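Local coordinates for protein spondin-1 (Homo sapiens, PDB 2ZOU) that is a secreted extracellular-matrix glycoprotein, probably involved in cell adhesion, whose reeler domain is a beta-sandwich, at residues Y35-A47 / T104-G118. Numbering follows the deposited sequence.
Sequences YKPGTSYRVTLSA and TRIQVFWIAPPAGTG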
ATOM      1  N   TYR A  35      -8.551  -3.244  12.108  1.00 12.33           N
ATOM      2  CA  TYR A  35      -9.341  -2.200  11.437  1.00 11.64           C
ATOM      3  C   TYR A  35     -10.793  -2.208  11.887  1.00 11.49           C
ATOM      4  O   TYR A  35     -11.341  -3.264  12.233  1.00 11.75           O
ATOM      5  CB  TYR A  35      -9.245  -2.270   9.896  1.00 11.29           C
ATOM      6  CG  TYR A  35      -9.967  -3.431   9.205  1.00  9.93           C
ATOM      7  CD1 TYR A  35      -9.253  -4.536   8.745  1.00 11.06           C
ATOM      8  CD2 TYR A  35     -11.352  -3.400   8.978  1.00  9.96           C
ATOM      9  CE1 TYR A  35      -9.885  -5.577   8.092  1.00 10.61           C
ATOM     10  CE2 TYR A  35     -11.996  -4.456   8.328  1.00 11.23           C
ATOM     11  CZ  TYR A  35     -11.253  -5.524   7.880  1.00 10.94           C
ATOM     12  OH  TYR A  35     -11.906  -6.574   7.251  1.00 10.98           O
ATOM     13  N   LYS A  36     -11.410  -1.018  11.866  1.00 11.72           N
ATOM     14  CA  LYS A  36     -12.843  -0.859  12.107  1.00 12.49           C
ATOM     15  C   LYS A  36     -13.481  -0.445  10.778  1.00 12.22           C
ATOM     16  O   LYS A  36     -13.080   0.575  10.196  1.00 11.72           O
ATOM     17  CB  LYS A  36     -13.114   0.262  13.107  1.00 13.54           C
ATOM     18  CG  LYS A  36     -12.563   0.083  14.504  1.00 15.81           C
ATOM     19  CD  LYS A  36     -12.685   1.421  15.203  1.00 19.51           C
ATOM     20  CE  LYS A  36     -12.347   1.337  16.658  1.00 20.92           C
ATOM     21  NZ  LYS A  36     -12.624   2.656  17.273  1.00 20.31           N
ATOM     22  N   PRO A  37     -14.485  -1.218  10.309  1.00 12.63           N
ATOM     23  CA  PRO A  37     -15.184  -0.915   9.067  1.00 12.56           C
ATOM     24  C   PRO A  37     -15.574   0.560   8.992  1.00 12.36           C
ATOM     25  O   PRO A  37     -16.125   1.112   9.944  1.00 12.91           O
ATOM     26  CB  PRO A  37     -16.420  -1.815   9.137  1.00 13.05           C
ATOM     27  CG  PRO A  37     -15.928  -2.999   9.891  1.00 12.88           C
ATOM     28  CD  PRO A  37     -14.994  -2.453  10.935  1.00 13.06           C
ATOM     29  N   GLY A  38     -15.253   1.192   7.866  1.00 12.01           N
ATOM     30  CA  GLY A  38     -15.625   2.583   7.640  1.00 11.91           C
ATOM     31  C   GLY A  38     -14.685   3.639   8.180  1.00 11.85           C
ATOM     32  O   GLY A  38     -14.838   4.807   7.856  1.00 13.51           O
ATOM     33  N   THR A  39     -13.743   3.234   9.025  1.00 11.84           N
ATOM     34  CA  THR A  39     -12.738   4.150   9.527  1.00 11.47           C
ATOM     35  C   THR A  39     -11.696   4.445   8.444  1.00 11.00           C
ATOM     36  O   THR A  39     -11.251   3.531   7.732  1.00 10.60           O
ATOM     37  CB  THR A  39     -12.088   3.590  10.794  1.00 12.21           C
ATOM     38  OG1 THR A  39     -13.054   3.604  11.851  1.00 14.33           O
ATOM     39  CG2 THR A  39     -10.892   4.435  11.212  1.00 12.70           C
ATOM     40  N   SER A  40     -11.322   5.718   8.335  1.00 10.94           N
ATOM     41  CA  SER A  40     -10.243   6.164   7.464  1.00 10.84           C
ATOM     42  C   SER A  40      -8.907   6.102   8.211  1.00 11.29           C
ATOM     43  O   SER A  40      -8.767   6.678   9.304  1.00 12.87           O
ATOM     44  CB  SER A  40     -10.483   7.591   6.978  0.65 11.63           C
ATOM     45  OG  SER A  40     -11.634   7.679   6.163  0.65 12.59           O
ATOM     46  N   TYR A  41      -7.943   5.409   7.613  1.00 10.11           N
ATOM     47  CA  TYR A  41      -6.585   5.299   8.149  1.00 10.03           C
ATOM     48  C   TYR A  41      -5.605   5.993   7.233  1.00 11.00           C
ATOM     49  O   TYR A  41      -5.761   5.959   6.007  1.00 12.09           O
ATOM     50  CB  TYR A  41      -6.196   3.817   8.288  1.00 10.28           C
ATOM     51  CG  TYR A  41      -7.066   3.100   9.286  1.00  9.69           C
ATOM     52  CD1 TYR A  41      -6.759   3.126  10.640  1.00 10.13           C
ATOM     53  CD2 TYR A  41      -8.221   2.431   8.875  1.00 10.28           C
ATOM     54  CE1 TYR A  41      -7.567   2.489  11.565  1.00 10.14           C
ATOM     55  CE2 TYR A  41      -9.055   1.805   9.789  1.00 10.09           C
ATOM     56  CZ  TYR A  41      -8.710   1.809  11.133  1.00 10.24           C
ATOM     57  OH  TYR A  41      -9.570   1.193  12.017  1.00 11.83           O
ATOM     58  N   ARG A  42      -4.602   6.642   7.815  1.00  9.59           N
ATOM     59  CA  ARG A  42      -3.577   7.270   6.980  1.00  9.96           C
ATOM     60  C   ARG A  42      -2.394   6.318   6.823  1.00  9.15           C
ATOM     61  O   ARG A  42      -1.690   5.993   7.784  1.00 10.08           O
ATOM     62  CB  ARG A  42      -3.142   8.639   7.531  1.00 10.10           C
ATOM     63  CG  ARG A  42      -2.295   9.416   6.518  1.00 10.06           C
ATOM     64  CD  ARG A  42      -1.862  10.777   7.036  1.00 10.42           C
ATOM     65  NE  ARG A  42      -2.989  11.656   7.324  1.00  9.71           N
ATOM     66  CZ  ARG A  42      -3.158  12.869   6.808  1.00 10.11           C
ATOM     67  NH1 ARG A  42      -2.262  13.375   5.962  1.00 10.99           N
ATOM     68  NH2 ARG A  42      -4.222  13.576   7.168  1.00 11.50           N
ATOM     69  N   VAL A  43      -2.237   5.823   5.600  1.00 10.18           N
ATOM     70  CA  VAL A  43      -1.183   4.884   5.243  1.00 10.41           C
ATOM     71  C   VAL A  43       0.013   5.683   4.721  1.00 10.16           C
ATOM     72  O   VAL A  43      -0.145   6.571   3.884  1.00 10.98           O
ATOM     73  CB  VAL A  43      -1.656   3.863   4.181  1.00 11.08           C
ATOM     74  CG1 VAL A  43      -0.533   2.874   3.831  1.00 12.27           C
ATOM     75  CG2 VAL A  43      -2.878   3.109   4.695  1.00 11.53           C
ATOM     76  N   THR A  44       1.208   5.357   5.206  1.00 10.14           N
ATOM     77  CA  THR A  44       2.407   6.069   4.788  1.00 10.72           C
ATOM     78  C   THR A  44       3.445   5.097   4.261  1.00 10.73           C
ATOM     79  O   THR A  44       3.589   3.966   4.761  1.00 11.24           O
ATOM     80  CB  THR A  44       3.005   6.876   5.946  1.00 12.44           C
ATOM     81  OG1 THR A  44       3.439   5.984   6.962  1.00 13.40           O
ATOM     82  CG2 THR A  44       1.979   7.837   6.527  1.00 12.37           C
ATOM     83  N   LEU A  45       4.175   5.543   3.246  1.00 10.13           N
ATOM     84  CA  LEU A  45       5.321   4.803   2.717  1.00 10.77           C
ATOM     85  C   LEU A  45       6.517   5.727   2.829  1.00 10.44           C
ATOM     86  O   LEU A  45       6.502   6.816   2.282  1.00 10.85           O
ATOM     87  CB  LEU A  45       5.066   4.458   1.250  1.00 11.46           C
ATOM     88  CG  LEU A  45       6.055   3.595   0.502  1.00 16.20           C
ATOM     89  CD1 LEU A  45       6.336   2.314   1.217  1.00 20.57           C
ATOM     90  CD2 LEU A  45       5.462   3.321  -0.855  1.00 18.80           C
ATOM     91  N   SER A  46       7.538   5.293   3.560  1.00 10.33           N
ATOM     92  CA  SER A  46       8.687   6.169   3.833  1.00 10.76           C
ATOM     93  C   SER A  46      10.015   5.453   3.644  1.00 10.56           C
ATOM     94  O   SER A  46      10.105   4.228   3.817  1.00 10.85           O
ATOM     95  CB  SER A  46       8.656   6.609   5.309  0.65 12.24           C
ATOM     96  OG  SER A  46       7.373   6.991   5.773  0.65 15.28           O
ATOM     97  N   ALA A  47      11.035   6.233   3.294  1.00  9.69           N
ATOM     98  CA  ALA A  47      12.391   5.732   3.116  1.00  9.93           C
ATOM     99  C   ALA A  47      13.257   6.238   4.248  1.00 10.79           C
ATOM    100  O   ALA A  47      13.266   7.435   4.496  1.00 11.48           O
ATOM    101  CB  ALA A  47      12.953   6.245   1.790  1.00 10.42           C
ATOM    102  N   THR A 104      10.782  10.786  -0.335  1.00 11.10           N
ATOM    103  CA  THR A 104      11.130  10.040   0.867  1.00 10.94           C
ATOM    104  C   THR A 104       9.888   9.617   1.666  1.00 10.68           C
ATOM    105  O   THR A 104       9.987   8.804   2.578  1.00 10.27           O
ATOM    106  CB  THR A 104      12.062  10.832   1.790  1.00 11.39           C
ATOM    107  OG1 THR A 104      11.427  12.071   2.140  1.00 13.31           O
ATOM    108  CG2 THR A 104      13.403  11.105   1.096  1.00 11.30           C
ATOM    109  N   ARG A 105       8.735  10.177   1.305  1.00 10.83           N
ATOM    110  CA  ARG A 105       7.480   9.823   1.969  1.00 12.24           C
ATOM    111  C   ARG A 105       6.313  10.123   1.057  1.00 11.82           C
ATOM    112  O   ARG A 105       6.281  11.167   0.415  1.00 12.69           O
ATOM    113  CB  ARG A 105       7.313  10.607   3.286  1.00 12.26           C
ATOM    114  CG  ARG A 105       5.990  10.331   4.043  1.00 15.96           C
ATOM    115  CD  ARG A 105       5.898  11.128   5.351  1.00 16.99           C
ATOM    116  NE  ARG A 105       4.660  10.868   6.106  1.00 22.86           N
ATOM    117  CZ  ARG A 105       3.519  11.524   5.915  1.00 20.32           C
ATOM    118  NH1 ARG A 105       3.455  12.466   4.983  1.00 22.80           N
ATOM    119  NH2 ARG A 105       2.437  11.245   6.650  1.00 16.68           N
ATOM    120  N   ILE A 106       5.364   9.196   1.009  1.00 10.64           N
ATOM    121  CA  ILE A 106       4.025   9.505   0.491  1.00 10.73           C
ATOM    122  C   ILE A 106       2.973   9.045   1.491  1.00 10.41           C
ATOM    123  O   ILE A 106       3.255   8.217   2.375  1.00 10.00           O
ATOM    124  CB  ILE A 106       3.750   8.904  -0.926  1.00 10.91           C
ATOM    125  CG1 ILE A 106       3.817   7.374  -0.925  1.00 11.85           C
ATOM    126  CG2 ILE A 106       4.674   9.560  -1.973  1.00 11.75           C
ATOM    127  CD1 ILE A 106       2.504   6.703  -0.537  1.00 13.85           C
ATOM    128  N   GLN A 107       1.764   9.575   1.351  1.00  9.64           N
ATOM    129  CA  GLN A 107       0.664   9.220   2.255  1.00  9.48           C
ATOM    130  C   GLN A 107      -0.632   9.179   1.473  1.00  9.44           C
ATOM    131  O   GLN A 107      -0.796   9.915   0.499  1.00 11.06           O
ATOM    132  CB  GLN A 107       0.524  10.268   3.364  1.00  9.68           C
ATOM    133  CG  GLN A 107       0.405  11.676   2.813  1.00 11.15           C
ATOM    134  CD  GLN A 107       0.263  12.744   3.870  1.00 13.05           C
ATOM    135  OE1 GLN A 107       0.311  12.481   5.073  1.00 12.74           O
ATOM    136  NE2 GLN A 107       0.098  13.976   3.415  1.00 14.67           N
ATOM    137  N   VAL A 108      -1.532   8.307   1.908  1.00  9.68           N
ATOM    138  CA  VAL A 108      -2.857   8.169   1.301  1.00 10.24           C
ATOM    139  C   VAL A 108      -3.816   7.739   2.406  1.00 10.44           C
ATOM    140  O   VAL A 108      -3.373   7.193   3.413  1.00 12.18           O
ATOM    141  CB  VAL A 108      -2.805   7.137   0.157  0.65 10.71           C
ATOM    142  CG1 VAL A 108      -2.606   5.700   0.699  0.65  8.67           C
ATOM    143  CG2 VAL A 108      -4.012   7.274  -0.771  0.65 12.31           C
ATOM    144  N   PHE A 109      -5.109   7.993   2.245  1.00 10.04           N
ATOM    145  CA  PHE A 109      -6.074   7.368   3.136  1.00 10.14           C
ATOM    146  C   PHE A 109      -6.474   6.011   2.593  1.00  9.66           C
ATOM    147  O   PHE A 109      -6.584   5.827   1.378  1.00  9.36           O
ATOM    148  CB  PHE A 109      -7.335   8.217   3.279  1.00 10.98           C
ATOM    149  CG  PHE A 109      -7.151   9.460   4.098  1.00 12.36           C
ATOM    150  CD1 PHE A 109      -6.725   9.375   5.431  1.00 15.22           C
ATOM    151  CD2 PHE A 109      -7.418  10.720   3.551  1.00 12.56           C
ATOM    152  CE1 PHE A 109      -6.550  10.526   6.193  1.00 16.77           C
ATOM    153  CE2 PHE A 109      -7.256  11.876   4.329  1.00 15.11           C
ATOM    154  CZ  PHE A 109      -6.818  11.763   5.641  1.00 14.73           C
ATOM    155  N   TRP A 110      -6.731   5.095   3.521  1.00  9.43           N
ATOM    156  CA  TRP A 110      -7.364   3.816   3.234  1.00  9.95           C
ATOM    157  C   TRP A 110      -8.576   3.703   4.138  1.00 10.08           C
ATOM    158  O   TRP A 110      -8.445   3.767   5.361  1.00  9.55           O
ATOM    159  CB  TRP A 110      -6.402   2.665   3.449  1.00 10.57           C
ATOM    160  CG  TRP A 110      -7.019   1.326   3.186  1.00 10.03           C
ATOM    161  CD1 TRP A 110      -7.307   0.787   1.972  1.00 10.41           C
ATOM    162  CD2 TRP A 110      -7.396   0.357   4.163  1.00  9.36           C
ATOM    163  NE1 TRP A 110      -7.853  -0.468   2.127  1.00 11.57           N
ATOM    164  CE2 TRP A 110      -7.918  -0.757   3.466  1.00 10.02           C
ATOM    165  CE3 TRP A 110      -7.344   0.323   5.564  1.00 11.31           C
ATOM    166  CZ2 TRP A 110      -8.380  -1.900   4.129  1.00 11.19           C
ATOM    167  CZ3 TRP A 110      -7.809  -0.809   6.219  1.00 11.52           C
ATOM    168  CH2 TRP A 110      -8.305  -1.912   5.498  1.00 11.31           C
ATOM    169  N   ILE A 111      -9.746   3.548   3.531  1.00  9.28           N
ATOM    170  CA  ILE A 111     -10.997   3.449   4.255  1.00  9.97           C
ATOM    171  C   ILE A 111     -11.345   1.978   4.391  1.00  9.66           C
ATOM    172  O   ILE A 111     -11.480   1.274   3.383  1.00 10.27           O
ATOM    173  CB  ILE A 111     -12.124   4.199   3.532  1.00  9.85           C
ATOM    174  CG1 ILE A 111     -11.709   5.652   3.281  1.00 10.97           C
ATOM    175  CG2 ILE A 111     -13.437   4.084   4.359  1.00 11.53           C
ATOM    176  CD1 ILE A 111     -12.674   6.454   2.392  1.00 10.64           C
ATOM    177  N   ALA A 112     -11.458   1.503   5.636  1.00 10.31           N
ATOM    178  CA  ALA A 112     -11.571   0.081   5.909  1.00 10.57           C
ATOM    179  C   ALA A 112     -12.898  -0.496   5.421  1.00 10.14           C
ATOM    180  O   ALA A 112     -13.936   0.166   5.478  1.00  9.99           O
ATOM    181  CB  ALA A 112     -11.384  -0.207   7.398  1.00 11.32           C
ATOM    182  N   PRO A 113     -12.858  -1.753   4.953  1.00 10.35           N
ATOM    183  CA  PRO A 113     -14.033  -2.392   4.349  1.00 10.83           C
ATOM    184  C   PRO A 113     -15.078  -2.880   5.368  1.00 10.91           C
ATOM    185  O   PRO A 113     -14.808  -2.876   6.566  1.00 10.66           O
ATOM    186  CB  PRO A 113     -13.416  -3.587   3.621  1.00 11.91           C
ATOM    187  CG  PRO A 113     -12.251  -3.965   4.490  1.00 10.89           C
ATOM    188  CD  PRO A 113     -11.674  -2.644   4.944  1.00 10.08           C
ATOM    189  N   PRO A 114     -16.272  -3.287   4.897  1.00 11.93           N
ATOM    190  CA  PRO A 114     -17.321  -3.804   5.775  1.00 12.27           C
ATOM    191  C   PRO A 114     -16.920  -5.019   6.615  1.00 12.79           C
ATOM    192  O   PRO A 114     -16.047  -5.808   6.221  1.00 12.36           O
ATOM    193  CB  PRO A 114     -18.413  -4.235   4.788  1.00 12.47           C
ATOM    194  CG  PRO A 114     -18.221  -3.361   3.616  1.00 12.53           C
ATOM    195  CD  PRO A 114     -16.727  -3.211   3.495  1.00 12.09           C
ATOM    196  N   ALA A 115     -17.604  -5.181   7.749  1.00 13.94           N
ATOM    197  CA  ALA A 115     -17.393  -6.326   8.615  1.00 14.40           C
ATOM    198  C   ALA A 115     -17.583  -7.590   7.784  1.00 14.46           C
ATOM    199  O   ALA A 115     -18.475  -7.646   6.927  1.00 14.82           O
ATOM    200  CB  ALA A 115     -18.383  -6.307   9.766  1.00 15.05           C
ATOM    201  N   GLY A 116     -16.752  -8.598   8.041  1.00 14.36           N
ATOM    202  CA  GLY A 116     -16.811  -9.856   7.300  1.00 14.27           C
ATOM    203  C   GLY A 116     -15.821  -9.931   6.152  1.00 13.85           C
ATOM    204  O   GLY A 116     -15.627 -10.981   5.556  1.00 14.43           O
ATOM    205  N   THR A 117     -15.162  -8.814   5.843  1.00 13.45           N
ATOM    206  CA  THR A 117     -14.167  -8.814   4.769  1.00 13.21           C
ATOM    207  C   THR A 117     -12.944  -9.659   5.127  1.00 13.10           C
ATOM    208  O   THR A 117     -12.266 -10.185   4.247  1.00 12.99           O
ATOM    209  CB  THR A 117     -13.758  -7.366   4.381  1.00 13.24           C
ATOM    210  OG1 THR A 117     -14.917  -6.673   3.894  1.00 12.42           O
ATOM    211  CG2 THR A 117     -12.669  -7.357   3.296  1.00 13.89           C
ATOM    212  N   GLY A 118     -12.678  -9.782   6.424  1.00 12.43           N
ATOM    213  CA  GLY A 118     -11.552 -10.556   6.920  1.00 12.30           C
ATOM    214  C   GLY A 118     -10.239  -9.788   6.911  1.00 12.19           C
ATOM    215  O   GLY A 118     -10.187  -8.562   6.736  1.00 12.01           O
TER
HETATM  216  O   HOH W   1      -1.906  16.132   4.705  1.00 27.27           O
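The ring of Tyr-35 fills a hollow lined by Trp-110, Ala-112, Pro-113 and Gly-118. Trp-110 turns an edge to the tyrosine face, with planes at 90° and centroids 5.9 Å apart, and Pro-113 CD lies over the same face, offset toward the rim. The Ala-112 methyl is a small bump, 3.6 Å from Tyr-35 CD2, that also meets the edge of the Tyr-41 ring. With chi1 at 72°, Tyr-35 CG sits between backbone N and carbonyl carbon, and the ring's far end reaches Gly-118, whose O accepts from Tyr-35 OH at 2.7 Å. A leucine here would probably leave that carbonyl without its hydroxyl mate and Pro-113 without an aromatic face to rest on. Along the strands, Val-43 CG2 nestles 3.8 Å from Trp-110 CB, and Leu-45 CB meets Ile-106 CG1 at 3.8 Å. On the other face Arg-42 NH1 and Arg-105 NH2 grip Gln-107 OE1 from opposite sides of the amide plane, the first at 2.9 Å. Paired backbone bonds such as Tyr-41 with Trp-110 fix the antiparallel register of strands 40-47 and 105-111. These are central strands of one sheet, and their Val-43, Leu-45 and Trp-110 face strand 120-127 of the other, closing one side of the F-spondin reeler beta-sandwich.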